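Local coordinates for acyl-CoA dehydrogenase (Bacillus anthracis, PDB 3OWA), which binds flavin-adenine dinucleotide and, as its family implies, probably catalyses the flavin-dependent alpha,beta-dehydrogenation of acyl-CoA thioesters, at residues S35-I40 and G92-S97; M39-T44 and S98-E103; F47-V52 and F105-G110; V277-R282 and E370-T375; G330-R335 and A352-Y357. One frame throughout, in Å; residues are numbered along the deposited sequence.

Contacts 1, 2 and 3 follow one another along helix 35-52 in the N-terminal helical domain, packing it on the start of helix 95-105, its middle, and the turn beyond it. Contacts 4 and 5 belong to the C-terminal helical domain, contact 5 nested in the chain between the segments of contact 4. Contacts 2 to 5 are buried, contact 1 only partly. Polar chemistry sits at helix ends: a histidine-aspartate bond in contact 1, a loose salt bridge in contact 5. Contacts 2 and 4 are almost wholly apolar; contact 3 is aromatic and apolar with an arginine at its rim. A Glu103-Lys281 salt bridge joins contacts 2 and 4; the backbone N of Lys95 and Glu333 join 1 and 5.

Contact 1: S35-I40 and G92-S97; sequences SEHKMI and GLDKVS
His37 and Ser97 bring the two backbones nearest, with their CA atoms 5.5 Å apart, where the first turns of helix 35-52 lie beside the start of helix 95-105. Both helices belong to the N-terminal helical domain of the acyl-CoA dehydrogenase fold, and 92-94 is the loop leading into the second. Asp94 is the N-cap of that helix: Ser97 N donates to Asp94 OD2 at 2.8 Å, a bond nearly along the C-O axis. The other carboxylate oxygen, OD1, turns its syn lone pair to His37, whose NE2 lies 2.9 Å from it; this bond is almost straight at 177°, and OD1 sits in the ring plane although the carboxylate itself is rotated 43° from the ring. At the far edge of the imidazole, His37 ND1 accepts from Ser34 N, so both ring nitrogens are engaged and the rotation of the ring is fixed. Val96 closes one face, its CG1 lying 3.6 Å from the ring centroid as a CH-pi contact; the branch reaches there because CG1 is anti to the backbone N (chi1 176°). One turn on, Ile40 and Leu93 meet tip to tip through CG1 and CD1 at 4.0 Å. A water sits between the helices, 2.7 Å from Ser97 OG and held only weakly by Glu36 O. Ser97 OG also borders the imidazole at its edge, 3.4 Å from His37 CD2.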
# COMPACT_ATOMS: atom_id res chain seq x y z
N SER A 35 -7.13 -35.16 -10.50
CA SER A 35 -6.03 -35.20 -11.47
C SER A 35 -6.32 -34.36 -12.74
O SER A 35 -5.40 -33.80 -13.33
CB SER A 35 -5.71 -36.64 -11.90
OG SER A 35 -5.31 -37.42 -10.77
N GLU A 36 -7.59 -34.30 -13.15
CA GLU A 36 -8.04 -33.44 -14.25
C GLU A 36 -7.78 -31.95 -13.99
O GLU A 36 -7.27 -31.22 -14.86
CB GLU A 36 -9.51 -33.67 -14.53
CG GLU A 36 -9.76 -34.70 -15.65
CD GLU A 36 -11.01 -35.56 -15.44
OE1 GLU A 36 -11.40 -35.81 -14.27
OE2 GLU A 36 -11.60 -36.02 -16.46
N HIS A 37 -8.14 -31.50 -12.79
CA HIS A 37 -7.92 -30.11 -12.37
C HIS A 37 -6.44 -29.79 -12.41
O HIS A 37 -6.03 -28.76 -12.94
CB HIS A 37 -8.47 -29.87 -10.97
CG HIS A 37 -9.96 -30.06 -10.85
ND1 HIS A 37 -10.56 -30.59 -9.73
CD2 HIS A 37 -10.97 -29.77 -11.72
CE1 HIS A 37 -11.87 -30.62 -9.91
NE2 HIS A 37 -12.14 -30.13 -11.11
N LYS A 38 -5.64 -30.71 -11.87
CA LYS A 38 -4.20 -30.53 -11.78
C LYS A 38 -3.55 -30.51 -13.16
O LYS A 38 -2.60 -29.74 -13.39
CB LYS A 38 -3.59 -31.63 -10.94
CG LYS A 38 -3.87 -31.47 -9.49
CD LYS A 38 -3.35 -32.68 -8.74
CE LYS A 38 -3.67 -32.57 -7.26
NZ LYS A 38 -3.11 -33.78 -6.55
N MSE A 39 -4.05 -31.35 -14.06
CA MSE A 39 -3.53 -31.35 -15.42
C MSE A 39 -3.85 -30.06 -16.16
O MSE A 39 -2.99 -29.53 -16.87
CB MSE A 39 -4.07 -32.50 -16.22
CG MSE A 39 -3.21 -32.81 -17.45
SE MSE A 39 -3.90 -34.37 -18.34
CE MSE A 39 -3.92 -35.57 -16.82
N ILE A 40 -5.08 -29.57 -16.02
CA ILE A 40 -5.45 -28.38 -16.73
C ILE A 40 -4.60 -27.23 -16.18
O ILE A 40 -4.15 -26.37 -16.93
CB ILE A 40 -6.98 -28.14 -16.69
CG1 ILE A 40 -7.51 -27.79 -18.09
CG2 ILE A 40 -7.38 -27.09 -15.65
CD1 ILE A 40 -6.93 -26.59 -18.70
N GLY A 92 -16.65 -27.02 -22.32
CA GLY A 92 -17.49 -27.24 -21.14
C GLY A 92 -16.84 -27.84 -19.90
O GLY A 92 -17.32 -28.85 -19.39
N LEU A 93 -15.77 -27.22 -19.38
CA LEU A 93 -15.17 -27.70 -18.12
C LEU A 93 -15.99 -27.22 -16.91
O LEU A 93 -16.87 -26.37 -17.04
CB LEU A 93 -13.69 -27.31 -18.01
CG LEU A 93 -12.78 -27.73 -19.19
CD1 LEU A 93 -11.34 -27.29 -18.97
CD2 LEU A 93 -12.80 -29.24 -19.47
N ASP A 94 -15.74 -27.81 -15.75
CA ASP A 94 -16.37 -27.35 -14.51
C ASP A 94 -15.74 -26.03 -14.00
O ASP A 94 -14.73 -25.57 -14.54
CB ASP A 94 -16.33 -28.46 -13.43
CG ASP A 94 -14.93 -28.70 -12.86
OD1 ASP A 94 -14.72 -29.79 -12.29
OD2 ASP A 94 -14.03 -27.84 -12.96
N LYS A 95 -16.36 -25.43 -12.98
CA LYS A 95 -15.93 -24.11 -12.52
C LYS A 95 -14.55 -24.12 -11.82
O LYS A 95 -13.84 -23.09 -11.81
CB LYS A 95 -16.98 -23.50 -11.58
CG LYS A 95 -18.34 -23.26 -12.22
CD LYS A 95 -18.27 -22.21 -13.30
CE LYS A 95 -19.45 -22.34 -14.27
NZ LYS A 95 -19.58 -23.71 -14.81
N VAL A 96 -14.18 -25.26 -11.25
CA VAL A 96 -12.87 -25.41 -10.64
C VAL A 96 -11.78 -25.30 -11.68
O VAL A 96 -10.81 -24.59 -11.48
CB VAL A 96 -12.75 -26.72 -9.82
CG1 VAL A 96 -11.33 -26.87 -9.29
CG2 VAL A 96 -13.73 -26.71 -8.65
N SER A 97 -11.97 -25.98 -12.81
CA SER A 97 -11.06 -25.91 -13.94
C SER A 97 -10.87 -24.49 -14.46
O SER A 97 -9.75 -24.04 -14.66
CB SER A 97 -11.56 -26.83 -15.07
OG SER A 97 -11.56 -28.18 -14.65
O HOH W 1 -10.10 -30.07 -16.01

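Contact 2: M39-T44 and S98-E103; sequences MIAKTT and SALIAE
Ile101, Leu100 and Ile40 give up the most surface where helix 39-44 and helix 98-103 run side by side in the N-terminal helical domain. Their axes approach to 8.8 Å at a crossing angle of -30°, and Ala41 faces Leu100 with CA atoms 5.6 Å apart. Ile101 lies between two side chains one turn apart on the other helix. Ile40 CD1 comes within 3.9 Å of its CG1, the two chains meeting at a slant. Thr44 crosses it at about a right angle and touches the same methylene, with OG1 3.6 Å from Ile101 CG1. The branched end of Thr44 is turned by a chi1 of -52°, which sets OG1 beside its own backbone N and leaves CG2 near Ile101 O, at 3.8 Å. Next to Ile101, Leu100 reaches over to Ala41, whose small CB meets Leu100 CD2 at 4.2 Å and lets the backbones come close. The hydroxyl of Thr44 donates to Ile40 O at 2.9 Å, on the face of that carbonyl opposite the one used by Thr44 N. Beyond the pair, Tyr326 of helix 305-336 packs on Leu100, while Leu79 touches both Ile40 and Thr44. Since the hydroxyl of Thr44, the one side-chain polar group that touches across, is bonded within its own helix, the interface rests on methyl and methylene packing, consistent with its buried place.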
# COMPACT_ATOMS: atom_id res chain seq x y z
N MSE A 39 -4.05 -31.35 -14.06
CA MSE A 39 -3.53 -31.35 -15.42
C MSE A 39 -3.85 -30.06 -16.16
O MSE A 39 -2.99 -29.53 -16.87
CB MSE A 39 -4.07 -32.50 -16.22
CG MSE A 39 -3.21 -32.81 -17.45
SE MSE A 39 -3.90 -34.37 -18.34
CE MSE A 39 -3.92 -35.57 -16.82
N ILE A 40 -5.08 -29.57 -16.02
CA ILE A 40 -5.45 -28.38 -16.73
C ILE A 40 -4.60 -27.23 -16.18
O ILE A 40 -4.15 -26.37 -16.93
CB ILE A 40 -6.98 -28.14 -16.69
CG1 ILE A 40 -7.51 -27.79 -18.09
CG2 ILE A 40 -7.38 -27.09 -15.65
CD1 ILE A 40 -6.93 -26.59 -18.70
N ALA A 41 -4.34 -27.25 -14.88
CA ALA A 41 -3.50 -26.22 -14.25
C ALA A 41 -2.08 -26.26 -14.84
O ALA A 41 -1.51 -25.22 -15.13
CB ALA A 41 -3.46 -26.37 -12.74
N LYS A 42 -1.52 -27.47 -14.99
CA LYS A 42 -0.21 -27.63 -15.60
C LYS A 42 -0.14 -27.23 -17.11
O LYS A 42 0.85 -26.66 -17.56
CB LYS A 42 0.29 -29.07 -15.39
CG LYS A 42 1.47 -29.40 -16.28
CD LYS A 42 1.96 -30.79 -16.09
CE LYS A 42 3.31 -30.95 -16.75
NZ LYS A 42 3.23 -30.73 -18.19
N THR A 43 -1.18 -27.55 -17.86
CA THR A 43 -1.31 -27.17 -19.27
C THR A 43 -1.30 -25.66 -19.42
O THR A 43 -0.57 -25.12 -20.25
CB THR A 43 -2.61 -27.75 -19.88
OG1 THR A 43 -2.43 -29.15 -20.06
CG2 THR A 43 -2.96 -27.11 -21.26
N THR A 44 -2.08 -24.99 -18.58
CA THR A 44 -2.13 -23.54 -18.61
C THR A 44 -0.78 -22.95 -18.25
O THR A 44 -0.24 -22.13 -18.98
CB THR A 44 -3.20 -22.98 -17.66
OG1 THR A 44 -4.43 -23.63 -17.94
CG2 THR A 44 -3.37 -21.47 -17.88
N SER A 98 -11.95 -23.76 -14.70
CA SER A 98 -11.77 -22.39 -15.19
C SER A 98 -11.24 -21.41 -14.12
O SER A 98 -10.64 -20.39 -14.47
CB SER A 98 -13.03 -21.88 -15.90
OG SER A 98 -14.12 -21.80 -15.01
N ALA A 99 -11.39 -21.74 -12.84
CA ALA A 99 -10.72 -20.97 -11.78
C ALA A 99 -9.22 -21.23 -11.85
O ALA A 99 -8.43 -20.32 -11.75
CB ALA A 99 -11.28 -21.31 -10.38
N LEU A 100 -8.84 -22.48 -12.02
CA LEU A 100 -7.44 -22.83 -12.10
C LEU A 100 -6.78 -22.19 -13.32
O LEU A 100 -5.62 -21.79 -13.26
CB LEU A 100 -7.27 -24.34 -12.12
CG LEU A 100 -7.28 -24.95 -10.71
CD1 LEU A 100 -7.41 -26.49 -10.74
CD2 LEU A 100 -6.02 -24.52 -9.96
N ILE A 101 -7.53 -22.10 -14.43
CA ILE A 101 -7.00 -21.43 -15.59
C ILE A 101 -6.69 -19.94 -15.28
O ILE A 101 -5.60 -19.43 -15.59
CB ILE A 101 -7.91 -21.57 -16.84
CG1 ILE A 101 -7.90 -23.03 -17.37
CG2 ILE A 101 -7.47 -20.60 -17.95
CD1 ILE A 101 -9.15 -23.37 -18.24
N ALA A 102 -7.63 -19.26 -14.61
CA ALA A 102 -7.39 -17.85 -14.22
C ALA A 102 -6.23 -17.69 -13.23
O ALA A 102 -5.42 -16.76 -13.35
CB ALA A 102 -8.67 -17.21 -13.66
N GLU A 103 -6.13 -18.63 -12.30
CA GLU A 103 -5.06 -18.59 -11.33
C GLU A 103 -3.71 -18.64 -12.03
O GLU A 103 -2.81 -17.87 -11.70
CB GLU A 103 -5.18 -19.72 -10.27
CG GLU A 103 -4.27 -19.45 -9.06
CD GLU A 103 -4.08 -20.65 -8.13
OE1 GLU A 103 -2.92 -20.85 -7.69
OE2 GLU A 103 -5.06 -21.37 -7.81

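Contact 3: F47-V52 and F105-G110; sequences FIVNEV and FSRAGG
Ile48 and Phe105 form the tight side of this contact, between the last turns of helix 35-52 and the turn that links helix 95-105 to helix 110-122. Ile48 CD1 stands over the centre of the Phe105 ring, 3.5 Å from the centroid and 9° off the ring normal, a CH-pi contact in which the isoleucine crosses the aromatic side chain at about a right angle. Phe47 meets the same ring obliquely, its CE1 3.9 Å from Phe105 CZ. The CB of Ala108 rests against Val52 CG1 at 3.8 Å and nears Ile48 CG2 at 4.1 Å. This methyl branch, anti to the backbone N of Ile48, also packs on the aliphatic start of Arg107, 3.8 Å from its CG. Toward the solvent side the contact thins to partly exposed Val49 and Arg107, which still touch. Arg107 bends at its second torsion (chi2 90°) and folds its guanidinium across Val49, whose CG2 lies over one face, 3.5 Å from Arg107 NH1, with the like-charged Arg282 close to Arg107 NE. Phe111 of helix 110-122 touches both Val52 and Phe105, and the ring of His115 stacks on Phe105. The chemistry is thus graded: hydrocarbon and aromatic packing inside fastens the turn to the helix end, while at the margin the arginine offers its methylenes and a flat face, so its in-plane N-H groups are not directed at the valine methyl.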
# COMPACT_ATOMS: atom_id res chain seq x y z
N PHE A 47 1.76 -23.33 -21.05
CA PHE A 47 1.43 -22.32 -22.06
C PHE A 47 1.99 -20.94 -21.65
O PHE A 47 2.76 -20.35 -22.40
CB PHE A 47 -0.08 -22.23 -22.33
CG PHE A 47 -0.45 -21.06 -23.22
CD1 PHE A 47 -1.11 -19.96 -22.71
CD2 PHE A 47 -0.09 -21.06 -24.57
CE1 PHE A 47 -1.43 -18.87 -23.54
CE2 PHE A 47 -0.42 -19.97 -25.42
CZ PHE A 47 -1.08 -18.89 -24.89
N ILE A 48 1.62 -20.46 -20.46
CA ILE A 48 2.04 -19.13 -19.98
C ILE A 48 3.59 -18.99 -19.91
O ILE A 48 4.17 -18.05 -20.47
CB ILE A 48 1.33 -18.72 -18.65
CG1 ILE A 48 -0.01 -18.03 -18.94
CG2 ILE A 48 2.12 -17.63 -17.95
CD1 ILE A 48 -1.09 -18.92 -19.37
N VAL A 49 4.25 -19.99 -19.32
CA VAL A 49 5.69 -19.95 -19.13
C VAL A 49 6.44 -20.12 -20.45
O VAL A 49 7.37 -19.37 -20.74
CB VAL A 49 6.13 -21.02 -18.07
CG1 VAL A 49 7.65 -21.24 -18.08
CG2 VAL A 49 5.68 -20.65 -16.68
N ASN A 50 6.09 -21.15 -21.22
CA ASN A 50 6.74 -21.41 -22.49
C ASN A 50 6.40 -20.41 -23.61
O ASN A 50 7.29 -20.04 -24.35
CB ASN A 50 6.47 -22.85 -22.95
CG ASN A 50 7.02 -23.88 -21.98
OD1 ASN A 50 7.93 -23.60 -21.22
ND2 ASN A 50 6.48 -25.10 -22.03
N GLU A 51 5.15 -19.98 -23.73
CA GLU A 51 4.73 -19.16 -24.92
C GLU A 51 4.56 -17.69 -24.63
O GLU A 51 4.93 -16.85 -25.44
CB GLU A 51 3.44 -19.71 -25.54
CG GLU A 51 3.48 -21.24 -25.78
CD GLU A 51 4.47 -21.62 -26.86
OE1 GLU A 51 4.38 -21.05 -27.96
OE2 GLU A 51 5.32 -22.51 -26.64
N VAL A 52 3.97 -17.37 -23.49
CA VAL A 52 3.60 -15.99 -23.21
C VAL A 52 4.74 -15.15 -22.64
O VAL A 52 4.96 -13.99 -23.08
CB VAL A 52 2.38 -15.92 -22.27
CG1 VAL A 52 2.03 -14.45 -21.92
CG2 VAL A 52 1.19 -16.56 -22.95
N PHE A 105 -3.10 -18.01 -15.30
CA PHE A 105 -2.94 -16.81 -16.17
C PHE A 105 -2.34 -15.59 -15.46
O PHE A 105 -1.66 -14.74 -16.08
CB PHE A 105 -4.25 -16.45 -16.91
CG PHE A 105 -4.27 -16.90 -18.33
CD1 PHE A 105 -3.89 -16.04 -19.35
CD2 PHE A 105 -4.65 -18.21 -18.66
CE1 PHE A 105 -3.87 -16.50 -20.70
CE2 PHE A 105 -4.62 -18.65 -19.99
CZ PHE A 105 -4.24 -17.79 -21.00
N SER A 106 -2.63 -15.44 -14.16
CA SER A 106 -2.05 -14.32 -13.37
C SER A 106 -0.51 -14.17 -13.49
O SER A 106 0.03 -13.07 -13.37
CB SER A 106 -2.47 -14.41 -11.91
OG SER A 106 -1.75 -15.47 -11.32
N ARG A 107 0.19 -15.25 -13.78
CA ARG A 107 1.64 -15.19 -14.01
C ARG A 107 2.00 -14.18 -15.13
O ARG A 107 3.09 -13.58 -15.11
CB ARG A 107 2.17 -16.61 -14.28
CG ARG A 107 3.65 -16.72 -14.60
CD ARG A 107 4.52 -16.91 -13.34
NE ARG A 107 5.93 -17.05 -13.74
CZ ARG A 107 6.57 -18.21 -13.79
NH1 ARG A 107 5.97 -19.33 -13.41
NH2 ARG A 107 7.84 -18.25 -14.21
N ALA A 108 1.07 -13.93 -16.07
CA ALA A 108 1.39 -13.18 -17.25
C ALA A 108 0.98 -11.72 -17.11
O ALA A 108 0.73 -11.06 -18.12
CB ALA A 108 0.70 -13.81 -18.46
N GLY A 109 0.87 -11.22 -15.88
CA GLY A 109 0.53 -9.81 -15.67
C GLY A 109 -0.73 -9.40 -16.39
O GLY A 109 -1.78 -10.03 -16.26
N GLY A 110 -0.65 -8.29 -17.12
CA GLY A 110 -1.81 -7.74 -17.80
C GLY A 110 -2.41 -8.64 -18.85
O GLY A 110 -3.56 -8.50 -19.20

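Contact 4: V277-R282 and E370-T375; sequences VGSAKR and EVLDYT
Ala280 and Leu372 mark the closest approach of helices 277-282 and 370-375, their CA atoms 5.0 Å apart. The two helices belong to the C-terminal helical domain of the acyl-CoA dehydrogenase fold and run nearly parallel, crossing at 21° with the axes 8.9 Å apart. Apolar packing comes first. Leu372 sends CD1 to the other helix, where it lies 3.5 Å from Ser279 CB and 3.6 Å from Ala280 N; with CG anti to the backbone N the leucine leans across, and CD2 follows against the same serine carbon. Ala280 presents its single methyl to the other helix, and Val371 CG1 borders it more distantly at 4.4 Å. Thr318 of helix 305-336 packs on Ala280 as well, bringing a third helix to this residue. Polar groups of the pair act within their own helix or outward. Ser279 OG turns back to make a weak hydrogen bond with Gly275 O. Lys281 reaches away to form salt bridges with Glu103 and Glu322, while Asp373 pairs with Arg405. Thr375 combines both kinds of interaction: OG1, placed between the backbone N and the carbonyl carbon at a chi1 of 67°, donates to Leu372 O at 3.0 Å, approaching that oxygen from its flank at a C=O...donor angle of 109°. The same OG1 rests 3.7 Å from Ala280 CB, with Thr375 CG2 touching this methyl too, at 4.1 Å.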
# COMPACT_ATOMS: atom_id res chain seq x y z
N VAL A 277 -5.00 -14.33 -6.10
CA VAL A 277 -4.43 -15.40 -5.31
C VAL A 277 -3.24 -15.98 -6.04
O VAL A 277 -2.20 -16.30 -5.41
CB VAL A 277 -5.47 -16.51 -4.95
CG1 VAL A 277 -4.79 -17.82 -4.63
CG2 VAL A 277 -6.30 -16.08 -3.72
N GLY A 278 -3.36 -16.15 -7.36
CA GLY A 278 -2.23 -16.61 -8.19
C GLY A 278 -1.06 -15.64 -8.11
O GLY A 278 0.09 -16.03 -7.97
N SER A 279 -1.35 -14.33 -8.19
CA SER A 279 -0.30 -13.37 -8.10
C SER A 279 0.36 -13.32 -6.74
O SER A 279 1.56 -13.10 -6.66
CB SER A 279 -0.82 -11.96 -8.47
OG SER A 279 -1.45 -11.98 -9.76
N ALA A 280 -0.42 -13.48 -5.67
CA ALA A 280 0.16 -13.44 -4.35
C ALA A 280 1.10 -14.63 -4.16
O ALA A 280 2.16 -14.47 -3.57
CB ALA A 280 -0.95 -13.43 -3.23
N LYS A 281 0.74 -15.78 -4.71
CA LYS A 281 1.63 -16.94 -4.64
C LYS A 281 2.91 -16.70 -5.41
O LYS A 281 3.99 -17.10 -4.96
CB LYS A 281 0.98 -18.18 -5.24
CG LYS A 281 -0.15 -18.79 -4.45
CD LYS A 281 -0.56 -20.06 -5.16
CE LYS A 281 -1.84 -20.67 -4.62
NZ LYS A 281 -2.15 -21.92 -5.40
N ARG A 282 2.83 -16.03 -6.55
CA ARG A 282 4.02 -15.75 -7.32
C ARG A 282 4.94 -14.74 -6.58
O ARG A 282 6.17 -14.86 -6.60
CB ARG A 282 3.63 -15.19 -8.71
CG ARG A 282 4.80 -14.84 -9.59
CD ARG A 282 5.70 -16.09 -9.86
NE ARG A 282 6.81 -15.67 -10.70
CZ ARG A 282 7.85 -16.44 -11.00
NH1 ARG A 282 8.83 -15.95 -11.77
NH2 ARG A 282 7.93 -17.68 -10.51
N GLU A 370 -6.72 -7.07 -1.52
CA GLU A 370 -5.95 -6.49 -0.39
C GLU A 370 -4.80 -7.36 0.09
O GLU A 370 -3.74 -6.86 0.47
CB GLU A 370 -6.86 -6.13 0.81
CG GLU A 370 -7.80 -5.03 0.37
CD GLU A 370 -8.53 -4.36 1.53
OE1 GLU A 370 -8.73 -5.00 2.59
OE2 GLU A 370 -8.93 -3.18 1.37
N VAL A 371 -4.97 -8.66 0.07
CA VAL A 371 -3.86 -9.54 0.36
C VAL A 371 -2.77 -9.40 -0.71
O VAL A 371 -1.59 -9.36 -0.40
CB VAL A 371 -4.37 -11.05 0.41
CG1 VAL A 371 -3.21 -12.01 0.29
CG2 VAL A 371 -5.12 -11.30 1.74
N LEU A 372 -3.16 -9.30 -1.99
CA LEU A 372 -2.17 -9.16 -3.06
C LEU A 372 -1.49 -7.79 -2.88
O LEU A 372 -0.25 -7.69 -2.99
CB LEU A 372 -2.81 -9.21 -4.44
CG LEU A 372 -1.85 -8.93 -5.62
CD1 LEU A 372 -0.69 -9.88 -5.62
CD2 LEU A 372 -2.59 -8.86 -6.98
N ASP A 373 -2.27 -6.76 -2.59
CA ASP A 373 -1.68 -5.42 -2.37
C ASP A 373 -0.53 -5.50 -1.31
O ASP A 373 0.56 -4.90 -1.47
CB ASP A 373 -2.81 -4.49 -1.89
CG ASP A 373 -2.36 -3.08 -1.61
OD1 ASP A 373 -2.49 -2.20 -2.49
OD2 ASP A 373 -1.85 -2.81 -0.49
N TYR A 374 -0.79 -6.18 -0.21
CA TYR A 374 0.19 -6.32 0.86
C TYR A 374 1.38 -7.16 0.38
O TYR A 374 2.52 -6.82 0.67
CB TYR A 374 -0.49 -7.00 2.09
CG TYR A 374 0.51 -7.36 3.17
CD1 TYR A 374 0.89 -6.40 4.11
CD2 TYR A 374 1.09 -8.64 3.22
CE1 TYR A 374 1.85 -6.69 5.10
CE2 TYR A 374 2.06 -8.94 4.20
CZ TYR A 374 2.40 -7.96 5.15
OH TYR A 374 3.35 -8.23 6.11
N THR A 375 1.12 -8.28 -0.30
CA THR A 375 2.22 -9.15 -0.72
C THR A 375 3.15 -8.50 -1.75
O THR A 375 4.37 -8.68 -1.67
CB THR A 375 1.74 -10.56 -1.22
OG1 THR A 375 1.01 -10.37 -2.44
CG2 THR A 375 0.83 -11.24 -0.19

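Contact 5: G330-R335 and A352-Y357; sequences GLFESR and ASIAEY
Phe332 lays one face of its ring against Ile354, whose CB stands over the centre, 3.5 Å from the centroid, in a CH-pi contact. Ile354 crosses it at a slant, its CD1 continuing along the ring to Phe332 CD1. The edge of the phenyl group is met by Ser353 CB, 3.5 Å from Phe332 CE2. Tyr357 is held between two carbons: Leu331 CB lies over one face, 3.6 Å from the centroid, while Glu356 CG covers the opposite face. Arg335 bends at chi2 (73°) and passes the phenol end of the tyrosine, the guanidinium plane 65° from the ring plane and Tyr357 OH lying over its face, 3.4 Å from Arg335 CD. Charge pairs it with Glu356: Arg335 NH2 is 3.4 Å from Glu356 OE2, but that oxygen lies well out of the guanidinium plane, with no N-H aimed at it. The carboxylate has a firmer partner in Gly14 N. A water donates to Tyr357 OH at 2.6 Å and to Leu331 O, and lies 2.5 Å from Ser334 OG; the phenol is also hydrogen-bonded to Val12 O of the N-terminal arm. Lys95 of helix 95-105 makes a cation-pi contact with the Phe332 ring. This is helix packing through CH-pi contacts in the C-terminal helical domain of the acyl-CoA dehydrogenase fold, joining the end of helix 305-336 to the last turn of helix 348-355 and the short link to helix 358-383.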
# COMPACT_ATOMS: atom_id res chain seq x y z
N GLY A 330 -16.06 -23.77 -4.98
CA GLY A 330 -16.73 -24.98 -4.55
C GLY A 330 -18.23 -24.86 -4.30
O GLY A 330 -18.97 -25.79 -4.63
N LEU A 331 -18.68 -23.75 -3.72
CA LEU A 331 -20.12 -23.54 -3.49
C LEU A 331 -20.88 -23.44 -4.81
O LEU A 331 -21.97 -24.02 -4.97
CB LEU A 331 -20.40 -22.31 -2.62
CG LEU A 331 -20.02 -22.38 -1.14
CD1 LEU A 331 -19.96 -21.01 -0.51
CD2 LEU A 331 -20.93 -23.36 -0.34
N PHE A 332 -20.30 -22.69 -5.74
CA PHE A 332 -20.83 -22.57 -7.09
C PHE A 332 -20.94 -23.97 -7.75
O PHE A 332 -22.01 -24.34 -8.25
CB PHE A 332 -19.94 -21.58 -7.88
CG PHE A 332 -20.49 -21.13 -9.21
CD1 PHE A 332 -19.69 -20.37 -10.07
CD2 PHE A 332 -21.79 -21.47 -9.63
CE1 PHE A 332 -20.18 -19.94 -11.34
CE2 PHE A 332 -22.28 -21.05 -10.89
CZ PHE A 332 -21.49 -20.28 -11.74
N GLU A 333 -19.85 -24.75 -7.70
CA GLU A 333 -19.83 -26.11 -8.29
C GLU A 333 -20.87 -27.05 -7.68
O GLU A 333 -21.44 -27.88 -8.39
CB GLU A 333 -18.45 -26.77 -8.17
CG GLU A 333 -17.65 -26.86 -9.46
CD GLU A 333 -18.39 -27.53 -10.60
OE1 GLU A 333 -18.61 -26.84 -11.62
OE2 GLU A 333 -18.76 -28.73 -10.51
N SER A 334 -21.10 -26.95 -6.38
CA SER A 334 -22.05 -27.87 -5.76
C SER A 334 -23.50 -27.42 -6.00
O SER A 334 -24.43 -28.21 -5.87
CB SER A 334 -21.73 -28.12 -4.29
OG SER A 334 -22.12 -27.03 -3.50
N ARG A 335 -23.68 -26.15 -6.35
CA ARG A 335 -25.00 -25.67 -6.73
C ARG A 335 -25.28 -26.08 -8.18
O ARG A 335 -26.43 -26.39 -8.55
CB ARG A 335 -25.08 -24.16 -6.56
CG ARG A 335 -26.43 -23.65 -6.15
CD ARG A 335 -26.71 -23.98 -4.70
NE ARG A 335 -27.71 -23.09 -4.11
CZ ARG A 335 -28.13 -23.15 -2.84
NH1 ARG A 335 -27.63 -24.06 -2.01
NH2 ARG A 335 -29.05 -22.30 -2.40
N ALA A 352 -27.88 -18.03 -11.59
CA ALA A 352 -28.46 -18.10 -10.24
C ALA A 352 -27.62 -18.94 -9.29
O ALA A 352 -27.58 -18.67 -8.11
CB ALA A 352 -29.89 -18.61 -10.30
N SER A 353 -26.92 -19.95 -9.80
CA SER A 353 -26.07 -20.82 -8.97
C SER A 353 -24.90 -20.06 -8.36
O SER A 353 -24.38 -20.46 -7.33
CB SER A 353 -25.50 -22.00 -9.77
OG SER A 353 -26.51 -22.94 -10.14
N ILE A 354 -24.48 -18.98 -9.01
CA ILE A 354 -23.44 -18.13 -8.43
C ILE A 354 -24.01 -16.92 -7.72
O ILE A 354 -23.49 -16.54 -6.70
CB ILE A 354 -22.36 -17.72 -9.45
CG1 ILE A 354 -21.21 -16.97 -8.74
CG2 ILE A 354 -22.96 -16.93 -10.60
CD1 ILE A 354 -20.42 -17.84 -7.70
N ALA A 355 -25.08 -16.32 -8.26
CA ALA A 355 -25.72 -15.16 -7.63
C ALA A 355 -26.09 -15.50 -6.17
O ALA A 355 -26.04 -14.62 -5.31
CB ALA A 355 -26.94 -14.68 -8.43
N GLU A 356 -26.40 -16.77 -5.90
CA GLU A 356 -26.69 -17.27 -4.54
C GLU A 356 -25.56 -16.87 -3.59
O GLU A 356 -25.80 -16.52 -2.42
CB GLU A 356 -26.85 -18.80 -4.56
CG GLU A 356 -26.89 -19.46 -3.20
CD GLU A 356 -28.16 -19.11 -2.41
OE1 GLU A 356 -29.17 -18.71 -3.03
OE2 GLU A 356 -28.14 -19.21 -1.17
N TYR A 357 -24.34 -16.87 -4.13
CA TYR A 357 -23.16 -16.58 -3.33
C TYR A 357 -22.55 -15.20 -3.59
O TYR A 357 -21.34 -15.03 -3.51
CB TYR A 357 -22.14 -17.69 -3.51
CG TYR A 357 -22.76 -19.03 -3.22
CD1 TYR A 357 -23.02 -19.92 -4.24
CD2 TYR A 357 -23.12 -19.38 -1.92
CE1 TYR A 357 -23.62 -21.14 -3.99
CE2 TYR A 357 -23.69 -20.58 -1.65
CZ TYR A 357 -23.96 -21.46 -2.68
OH TYR A 357 -24.54 -22.67 -2.40
O HOH W 2 -23.63 -25.12 -2.79